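PDB 6K8C: folylpolyglutamate synthase (FolC) from Helicobacter pylori, which probably catalyses the ATP-dependent addition of glutamate to dihydropteroate and then, one residue after another, to tetrahydrofolates, giving folylpolyglutamates. Local coordinates for residues I217-R228 with A241-K249; F42-V52 with V130-L141. All blocks are in the same frame, centred on the assembly; numbering follows the deposited sequence.

Contact 1: I217-R228 with A241-K249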
# COMPACT_ATOMS: atom_id res chain seq x y z
N ILE A 217 12.15 -16.53 -8.67
CA ILE A 217 13.13 -16.49 -7.60
C ILE A 217 12.38 -16.59 -6.28
O ILE A 217 11.69 -15.64 -5.88
CB ILE A 217 13.99 -15.22 -7.66
CG1 ILE A 217 14.83 -15.20 -8.94
CG2 ILE A 217 14.91 -15.14 -6.45
CD1 ILE A 217 15.38 -13.82 -9.28
N VAL A 218 12.52 -17.71 -5.59
CA VAL A 218 11.77 -17.97 -4.37
C VAL A 218 12.57 -17.44 -3.19
O VAL A 218 13.70 -17.89 -2.94
CB VAL A 218 11.46 -19.46 -4.22
CG1 VAL A 218 10.67 -19.72 -2.95
CG2 VAL A 218 10.71 -19.97 -5.45
N VAL A 219 12.00 -16.50 -2.45
CA VAL A 219 12.68 -15.92 -1.29
C VAL A 219 12.64 -16.92 -0.15
O VAL A 219 11.56 -17.41 0.23
CB VAL A 219 12.03 -14.59 -0.89
CG1 VAL A 219 12.63 -14.09 0.41
CG2 VAL A 219 12.23 -13.56 -1.99
N GLN A 220 13.81 -17.24 0.40
CA GLN A 220 13.89 -18.13 1.55
C GLN A 220 13.18 -17.54 2.75
O GLN A 220 13.23 -16.33 2.99
CB GLN A 220 15.35 -18.41 1.90
CG GLN A 220 16.07 -19.34 0.95
CD GLN A 220 17.16 -20.13 1.66
OE1 GLN A 220 18.05 -19.55 2.28
NE2 GLN A 220 17.08 -21.45 1.59
N ASN A 221 12.52 -18.40 3.53
CA ASN A 221 11.84 -17.98 4.75
C ASN A 221 12.90 -17.83 5.84
O ASN A 221 13.11 -18.71 6.68
CB ASN A 221 10.74 -18.97 5.13
CG ASN A 221 9.85 -18.45 6.24
OD1 ASN A 221 10.26 -17.62 7.06
ND2 ASN A 221 8.61 -18.93 6.28
N GLU A 222 13.58 -16.69 5.81
CA GLU A 222 14.82 -16.51 6.55
C GLU A 222 15.12 -15.02 6.63
O GLU A 222 15.09 -14.33 5.61
CB GLU A 222 15.96 -17.25 5.84
CG GLU A 222 17.35 -16.91 6.32
CD GLU A 222 17.81 -17.81 7.44
OE1 GLU A 222 16.95 -18.36 8.16
OE2 GLU A 222 19.04 -17.98 7.60
N ILE A 223 15.43 -14.53 7.83
CA ILE A 223 15.74 -13.11 8.04
C ILE A 223 17.22 -12.98 8.37
O ILE A 223 17.70 -13.57 9.35
CB ILE A 223 14.87 -12.49 9.15
CG1 ILE A 223 13.42 -12.38 8.67
CG2 ILE A 223 15.37 -11.10 9.47
CD1 ILE A 223 12.40 -12.74 9.73
N SER A 224 17.93 -12.20 7.56
CA SER A 224 19.36 -12.00 7.76
C SER A 224 19.62 -11.12 8.99
O SER A 224 18.77 -10.36 9.44
CB SER A 224 19.99 -11.36 6.53
OG SER A 224 19.48 -10.05 6.31
N LYS A 225 20.84 -11.25 9.52
CA LYS A 225 21.25 -10.40 10.64
C LYS A 225 21.20 -8.93 10.26
O LYS A 225 20.78 -8.09 11.07
CB LYS A 225 22.65 -10.80 11.11
CG LYS A 225 23.40 -9.70 11.85
CD LYS A 225 24.54 -10.27 12.69
CE LYS A 225 24.05 -10.77 14.04
NZ LYS A 225 25.16 -11.33 14.86
N GLY A 226 21.63 -8.59 9.05
CA GLY A 226 21.59 -7.20 8.62
C GLY A 226 20.19 -6.62 8.64
O GLY A 226 20.00 -5.46 9.03
N VAL A 227 19.20 -7.41 8.24
CA VAL A 227 17.82 -6.95 8.27
C VAL A 227 17.31 -6.87 9.71
O VAL A 227 16.65 -5.90 10.10
CB VAL A 227 16.92 -7.86 7.41
CG1 VAL A 227 15.45 -7.62 7.71
CG2 VAL A 227 17.21 -7.61 5.94
N ARG A 228 17.61 -7.88 10.53
CA ARG A 228 17.26 -7.81 11.94
C ARG A 228 17.87 -6.58 12.59
O ARG A 228 17.20 -5.87 13.35
CB ARG A 228 17.70 -9.07 12.69
CG ARG A 228 16.84 -10.28 12.42
CD ARG A 228 16.32 -10.92 13.70
NE ARG A 228 15.49 -12.09 13.41
CZ ARG A 228 14.22 -12.04 13.01
NH1 ARG A 228 13.62 -10.87 12.84
NH2 ARG A 228 13.55 -13.16 12.78
N ALA A 241 9.82 -7.98 8.87
CA ALA A 241 11.20 -8.06 8.40
C ALA A 241 11.27 -8.72 7.03
O ALA A 241 12.09 -8.34 6.20
CB ALA A 241 12.06 -8.80 9.42
N MET A 242 10.41 -9.71 6.78
CA MET A 242 10.43 -10.40 5.49
C MET A 242 10.16 -9.45 4.33
O MET A 242 10.65 -9.67 3.21
CB MET A 242 9.42 -11.55 5.50
CG MET A 242 9.45 -12.42 4.24
SD MET A 242 11.01 -13.32 3.99
CE MET A 242 11.35 -13.88 5.63
N ASN A 243 9.39 -8.38 4.57
CA ASN A 243 9.14 -7.41 3.50
C ASN A 243 10.44 -6.77 3.04
O ASN A 243 10.66 -6.58 1.83
CB ASN A 243 8.14 -6.36 3.96
CG ASN A 243 6.73 -6.92 4.12
OD1 ASN A 243 6.43 -8.00 3.62
ND2 ASN A 243 5.87 -6.19 4.82
N LEU A 244 11.34 -6.46 3.98
CA LEU A 244 12.63 -5.91 3.60
C LEU A 244 13.51 -6.96 2.94
O LEU A 244 14.27 -6.65 2.01
CB LEU A 244 13.34 -5.30 4.81
CG LEU A 244 14.74 -4.70 4.58
CD1 LEU A 244 14.76 -3.58 3.52
CD2 LEU A 244 15.32 -4.19 5.89
N GLU A 245 13.45 -8.21 3.41
CA GLU A 245 14.23 -9.27 2.76
C GLU A 245 13.82 -9.43 1.31
O GLU A 245 14.67 -9.61 0.43
CB GLU A 245 14.06 -10.60 3.50
CG GLU A 245 14.80 -10.70 4.81
CD GLU A 245 16.31 -10.82 4.64
OE1 GLU A 245 16.79 -11.00 3.50
OE2 GLU A 245 17.02 -10.75 5.66
N VAL A 246 12.52 -9.36 1.03
CA VAL A 246 12.05 -9.47 -0.35
C VAL A 246 12.51 -8.27 -1.17
O VAL A 246 12.98 -8.42 -2.30
CB VAL A 246 10.52 -9.63 -0.37
CG1 VAL A 246 10.00 -9.56 -1.80
CG2 VAL A 246 10.11 -10.94 0.31
N ALA A 247 12.39 -7.06 -0.61
CA ALA A 247 12.86 -5.88 -1.33
C ALA A 247 14.36 -5.95 -1.59
O ALA A 247 14.83 -5.51 -2.64
CB ALA A 247 12.52 -4.62 -0.54
N LEU A 248 15.12 -6.50 -0.64
CA LEU A 248 16.56 -6.64 -0.84
C LEU A 248 16.85 -7.62 -1.98
O LEU A 248 17.75 -7.37 -2.80
CB LEU A 248 17.23 -7.10 0.45
CG LEU A 248 18.76 -7.02 0.52
CD1 LEU A 248 19.24 -5.60 0.33
CD2 LEU A 248 19.24 -7.58 1.86
N LYS A 249 16.12 -8.73 -2.04
CA LYS A 249 16.30 -9.67 -3.14
C LYS A 249 15.96 -9.03 -4.48
O LYS A 249 16.64 -9.27 -5.49
CB LYS A 249 15.44 -10.91 -2.92
CG LYS A 249 15.75 -12.05 -3.88
CD LYS A 249 17.20 -12.48 -3.75
CE LYS A 249 17.36 -13.98 -3.85
NZ LYS A 249 18.73 -14.40 -3.48
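Glu-245 OE2 is gripped twice by Ser-224, once by the backbone and once by the side chain. Ser-224 N donates to Glu-245 OE2 at 2.6 Å from above the carboxylate plane, whereas Ser-224 OG reaches the same oxygen on its syn side, also at 2.6 Å. The serine OG sits between its own N and carbonyl carbon (chi1 65°), where it can give its proton to the glutamate and still accept from Val-227 N at 3.3 Å. The carboxylate thus fixes the rotation of the capping hydroxyl, and its charge, close to the first turn of helix 225-234, would probably be stabilised by the helix dipole. Val-227 flanks these bonds: CG2 lies against the carboxylate, and CG1 packs on Leu-244 CD2 at 3.9 Å and on Ala-241 CB. Ile-223 CG1 touches the same alanine methyl and Met-242 CE, which bends at chi2 (64°) and chi3 (43°) bring to 3.6 Å from Glu-222 N. Val-219 CG1 rests 4.0 Å from Val-246 CG2, the two side chains crossing at about a right angle. Helix 241-254 also packs on helix 58-70 through Leu-244 and Phe-64. The motif is a helix N-cap serine whose N and OG both bond to a glutamate of helix 241-254.

Contact 2: F42-V52 with V130-L141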
# COMPACT_ATOMS: atom_id res chain seq x y z
N PHE A 42 2.46 10.52 -26.35
CA PHE A 42 3.51 11.03 -25.48
C PHE A 42 4.82 10.27 -25.66
O PHE A 42 5.67 10.70 -26.44
CB PHE A 42 3.05 11.00 -24.02
CG PHE A 42 2.01 12.04 -23.70
CD1 PHE A 42 2.40 13.29 -23.26
CD2 PHE A 42 0.66 11.77 -23.85
CE1 PHE A 42 1.46 14.26 -22.98
CE2 PHE A 42 -0.28 12.74 -23.57
CZ PHE A 42 0.12 13.98 -23.13
N PHE A 43 5.00 9.16 -24.96
CA PHE A 43 6.28 8.46 -25.01
C PHE A 43 6.13 7.04 -24.49
O PHE A 43 5.16 6.70 -23.79
CB PHE A 43 7.35 9.21 -24.20
CG PHE A 43 7.01 9.36 -22.75
CD1 PHE A 43 7.37 8.38 -21.83
CD2 PHE A 43 6.35 10.49 -22.29
CE1 PHE A 43 7.07 8.51 -20.50
CE2 PHE A 43 6.05 10.63 -20.94
CZ PHE A 43 6.41 9.63 -20.05
N GLU A 44 7.11 6.21 -24.85
CA GLU A 44 7.27 4.87 -24.29
C GLU A 44 8.28 4.99 -23.16
O GLU A 44 9.46 5.26 -23.40
CB GLU A 44 7.75 3.90 -25.37
CG GLU A 44 7.79 2.44 -24.98
CD GLU A 44 7.23 1.55 -26.08
OE1 GLU A 44 7.07 0.33 -25.86
OE2 GLU A 44 6.95 2.08 -27.18
N ILE A 45 7.82 4.82 -21.92
CA ILE A 45 8.67 5.08 -20.76
C ILE A 45 9.91 4.19 -20.79
O ILE A 45 9.84 3.00 -21.11
CB ILE A 45 7.86 4.91 -19.46
CG1 ILE A 45 8.71 5.31 -18.25
CG2 ILE A 45 7.35 3.47 -19.31
CD1 ILE A 45 7.90 5.87 -17.09
N GLN A 46 11.06 4.79 -20.49
CA GLN A 46 12.33 4.06 -20.52
C GLN A 46 12.71 3.46 -19.18
O GLN A 46 13.53 2.52 -19.14
CB GLN A 46 13.45 4.97 -21.01
CG GLN A 46 13.03 5.87 -22.16
CD GLN A 46 14.13 6.80 -22.60
OE1 GLN A 46 13.99 8.02 -22.54
NE2 GLN A 46 15.24 6.23 -23.05
N ALA A 47 12.15 3.96 -18.08
CA ALA A 47 12.44 3.42 -16.76
C ALA A 47 12.15 1.93 -16.70
O ALA A 47 11.20 1.43 -17.33
CB ALA A 47 11.61 4.15 -15.70
N LYS A 48 12.98 1.20 -15.96
CA LYS A 48 12.69 -0.20 -15.72
C LYS A 48 11.54 -0.30 -14.72
O LYS A 48 11.54 0.39 -13.70
CB LYS A 48 13.94 -0.92 -15.21
CG LYS A 48 15.04 -1.03 -16.25
CD LYS A 48 16.26 -1.76 -15.70
CE LYS A 48 17.45 -1.66 -16.65
NZ LYS A 48 17.09 -2.03 -18.05
N VAL A 49 10.55 -1.13 -15.03
CA VAL A 49 9.30 -1.16 -14.30
C VAL A 49 9.28 -2.39 -13.40
O VAL A 49 9.47 -3.51 -13.88
CB VAL A 49 8.09 -1.17 -15.25
CG1 VAL A 49 6.81 -1.54 -14.50
CG2 VAL A 49 7.95 0.17 -15.94
N ILE A 50 9.03 -2.18 -12.11
CA ILE A 50 8.89 -3.26 -11.15
C ILE A 50 7.43 -3.34 -10.73
O ILE A 50 6.89 -2.39 -10.16
CB ILE A 50 9.81 -3.06 -9.94
CG1 ILE A 50 11.27 -3.02 -10.39
CG2 ILE A 50 9.60 -4.19 -8.94
CD1 ILE A 50 11.87 -1.65 -10.40
N HIS A 51 6.79 -4.47 -11.00
CA HIS A 51 5.37 -4.66 -10.73
C HIS A 51 5.22 -5.34 -9.37
O HIS A 51 5.61 -6.50 -9.21
CB HIS A 51 4.73 -5.50 -11.83
CG HIS A 51 3.25 -5.35 -11.94
ND1 HIS A 51 2.46 -6.29 -12.57
CD2 HIS A 51 2.41 -4.38 -11.51
CE1 HIS A 51 1.19 -5.91 -12.52
NE2 HIS A 51 1.13 -4.75 -11.88
N VAL A 52 4.64 -4.64 -8.40
CA VAL A 52 4.41 -5.17 -7.06
C VAL A 52 2.98 -5.69 -6.99
O VAL A 52 2.02 -4.92 -7.12
CB VAL A 52 4.69 -4.11 -5.98
CG1 VAL A 52 4.48 -4.70 -4.60
CG2 VAL A 52 6.11 -3.58 -6.12
N VAL A 130 2.99 7.36 -14.84
CA VAL A 130 3.91 7.22 -15.97
C VAL A 130 4.41 8.58 -16.42
O VAL A 130 5.59 8.74 -16.75
CB VAL A 130 3.23 6.46 -17.13
CG1 VAL A 130 4.20 6.32 -18.31
CG2 VAL A 130 2.73 5.11 -16.66
N MET A 131 3.53 9.59 -16.44
CA MET A 131 3.95 10.94 -16.81
C MET A 131 4.99 11.47 -15.83
O MET A 131 6.01 12.04 -16.23
CB MET A 131 2.74 11.88 -16.87
CG MET A 131 1.93 11.79 -18.15
SD MET A 131 2.82 12.41 -19.60
CE MET A 131 3.02 14.13 -19.16
N LEU A 132 4.74 11.28 -14.53
CA LEU A 132 5.66 11.76 -13.51
C LEU A 132 6.99 11.03 -13.54
O LEU A 132 7.99 11.60 -13.09
CB LEU A 132 5.02 11.62 -12.13
CG LEU A 132 3.84 12.53 -11.86
CD1 LEU A 132 3.16 12.14 -10.56
CD2 LEU A 132 4.28 13.98 -11.82
N ALA A 133 7.03 9.80 -14.05
CA ALA A 133 8.24 8.98 -14.06
C ALA A 133 8.99 9.03 -15.39
O ALA A 133 9.87 8.20 -15.62
CB ALA A 133 7.90 7.53 -13.71
N LYS A 134 8.65 10.00 -16.25
CA LYS A 134 9.23 10.08 -17.59
C LYS A 134 10.75 9.99 -17.57
O LYS A 134 11.35 9.32 -18.43
CB LYS A 134 8.79 11.39 -18.25
CG LYS A 134 9.37 11.64 -19.64
CD LYS A 134 9.19 13.10 -20.03
CE LYS A 134 8.92 13.26 -21.52
NZ LYS A 134 9.94 12.54 -22.34
N ASP A 135 11.40 10.66 -16.62
CA ASP A 135 12.86 10.70 -16.55
C ASP A 135 13.41 9.89 -15.38
O ASP A 135 14.53 10.16 -14.92
CB ASP A 135 13.35 12.14 -16.46
CG ASP A 135 12.94 12.97 -17.67
OD1 ASP A 135 13.16 12.50 -18.80
OD2 ASP A 135 12.38 14.06 -17.47
N CYS A 136 12.66 8.91 -14.89
CA CYS A 136 13.12 8.08 -13.79
C CYS A 136 13.92 6.90 -14.31
O CYS A 136 13.76 6.45 -15.45
CB CYS A 136 11.94 7.57 -12.96
SG CYS A 136 11.25 8.80 -11.87
N ASP A 137 14.80 6.39 -13.45
CA ASP A 137 15.50 5.15 -13.77
C ASP A 137 14.64 3.93 -13.49
O ASP A 137 14.75 2.92 -14.20
CB ASP A 137 16.81 5.07 -12.98
CG ASP A 137 17.73 6.23 -13.27
OD1 ASP A 137 18.19 6.34 -14.42
OD2 ASP A 137 17.99 7.04 -12.35
N TYR A 138 13.80 4.00 -12.46
CA TYR A 138 12.97 2.87 -12.06
C TYR A 138 11.58 3.37 -11.71
O TYR A 138 11.42 4.46 -11.16
CB TYR A 138 13.58 2.13 -10.85
CG TYR A 138 14.87 1.43 -11.17
CD1 TYR A 138 14.88 0.12 -11.64
CD2 TYR A 138 16.09 2.07 -11.00
CE1 TYR A 138 16.08 -0.52 -11.94
CE2 TYR A 138 17.28 1.45 -11.31
CZ TYR A 138 17.27 0.15 -11.78
OH TYR A 138 18.46 -0.48 -12.08
N LEU A 139 10.59 2.56 -12.05
CA LEU A 139 9.19 2.81 -11.70
C LEU A 139 8.70 1.60 -10.92
O LEU A 139 8.59 0.50 -11.48
CB LEU A 139 8.35 3.06 -12.95
CG LEU A 139 6.84 3.16 -12.73
CD1 LEU A 139 6.51 4.28 -11.76
CD2 LEU A 139 6.12 3.36 -14.06
N VAL A 140 8.45 1.79 -9.63
CA VAL A 140 7.93 0.74 -8.76
C VAL A 140 6.41 0.90 -8.74
O VAL A 140 5.89 1.86 -8.17
CB VAL A 140 8.53 0.80 -7.35
CG1 VAL A 140 8.04 -0.39 -6.51
CG2 VAL A 140 10.06 0.77 -7.42
N LEU A 141 5.72 -0.03 -9.38
CA LEU A 141 4.32 0.10 -9.77
C LEU A 141 3.49 -0.91 -8.99
O LEU A 141 3.56 -2.12 -9.27
CB LEU A 141 4.18 -0.11 -11.27
CG LEU A 141 3.00 0.45 -12.06
CD1 LEU A 141 3.06 1.96 -12.12
CD2 LEU A 141 3.02 -0.15 -13.46
O HOH W 1 10.99 7.81 -20.33
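The Lys-134 side chain crosses one face of the Phe-43 ring, its CG offset toward the rim and 3.8 Å from the centroid, a CH-pi contact. Bends at chi3 (-145°) and chi4 (-51°) keep Lys-134 NZ over that face, 4.5 Å from the Phe-43 centroid, a cation-pi contact. At the ring edge, in its plane, lies Val-130 O, 3.5 Å from Phe-43 CZ. Met-131 SD makes oblique Met-aromatic contacts with Phe-42 and Phe-43, and is 3.8 Å from Phe-42 CD1. Next along the chain, Ile-45 CD1 touches both Val-130 CG1 and Ala-133 CB, and a water joins Gln-46 N to Lys-134 O. The chains then run as parallel strands: Ile-50 N donates to Leu-139 O at 2.8 Å, and Leu-141 N to Ile-50 O at 2.7 Å. Lys-48 and Ile-50 share one face of the sheet with Tyr-138 and Val-140, Ile-50 CD1 being 3.7 Å from Tyr-138 CD1; Val-49 and His-51 share the other with Leu-139 and Leu-141. Farther out, Phe-38 meets Phe-43 edge-to-face, Thr-152 bonds His-51 NE2, and Asp-137 OD2 accepts from Lys-75 N. Five backbone bonds thus join the segments between mostly apolar faces, while sulfur, ring, cation, aliphatic and water contacts link the preceding loops.

How the contacts relate
Contact 2 is complete well before the chain comes to contact 1, and each involves a strand of the one mixed eight-stranded sheet of the Mur ligase-type central domain. Their centres lie about 25 Å apart and their nearest atoms about 8 Å, without touching. Contact 2 joins the neighbouring parallel strands 48-53 and 138-142 inside the sheet; contact 1 starts from strand 215-218 at one outer edge and passes to helices 225-234 and 241-254. Both contacts pack on helix 58-70, contact 2 through Ile-50 and Tyr-138, and contact 1 through Leu-244 and Val-246. Helix 58-70 is thus a common neighbour of the sheet's middle strands and of helix 241-254.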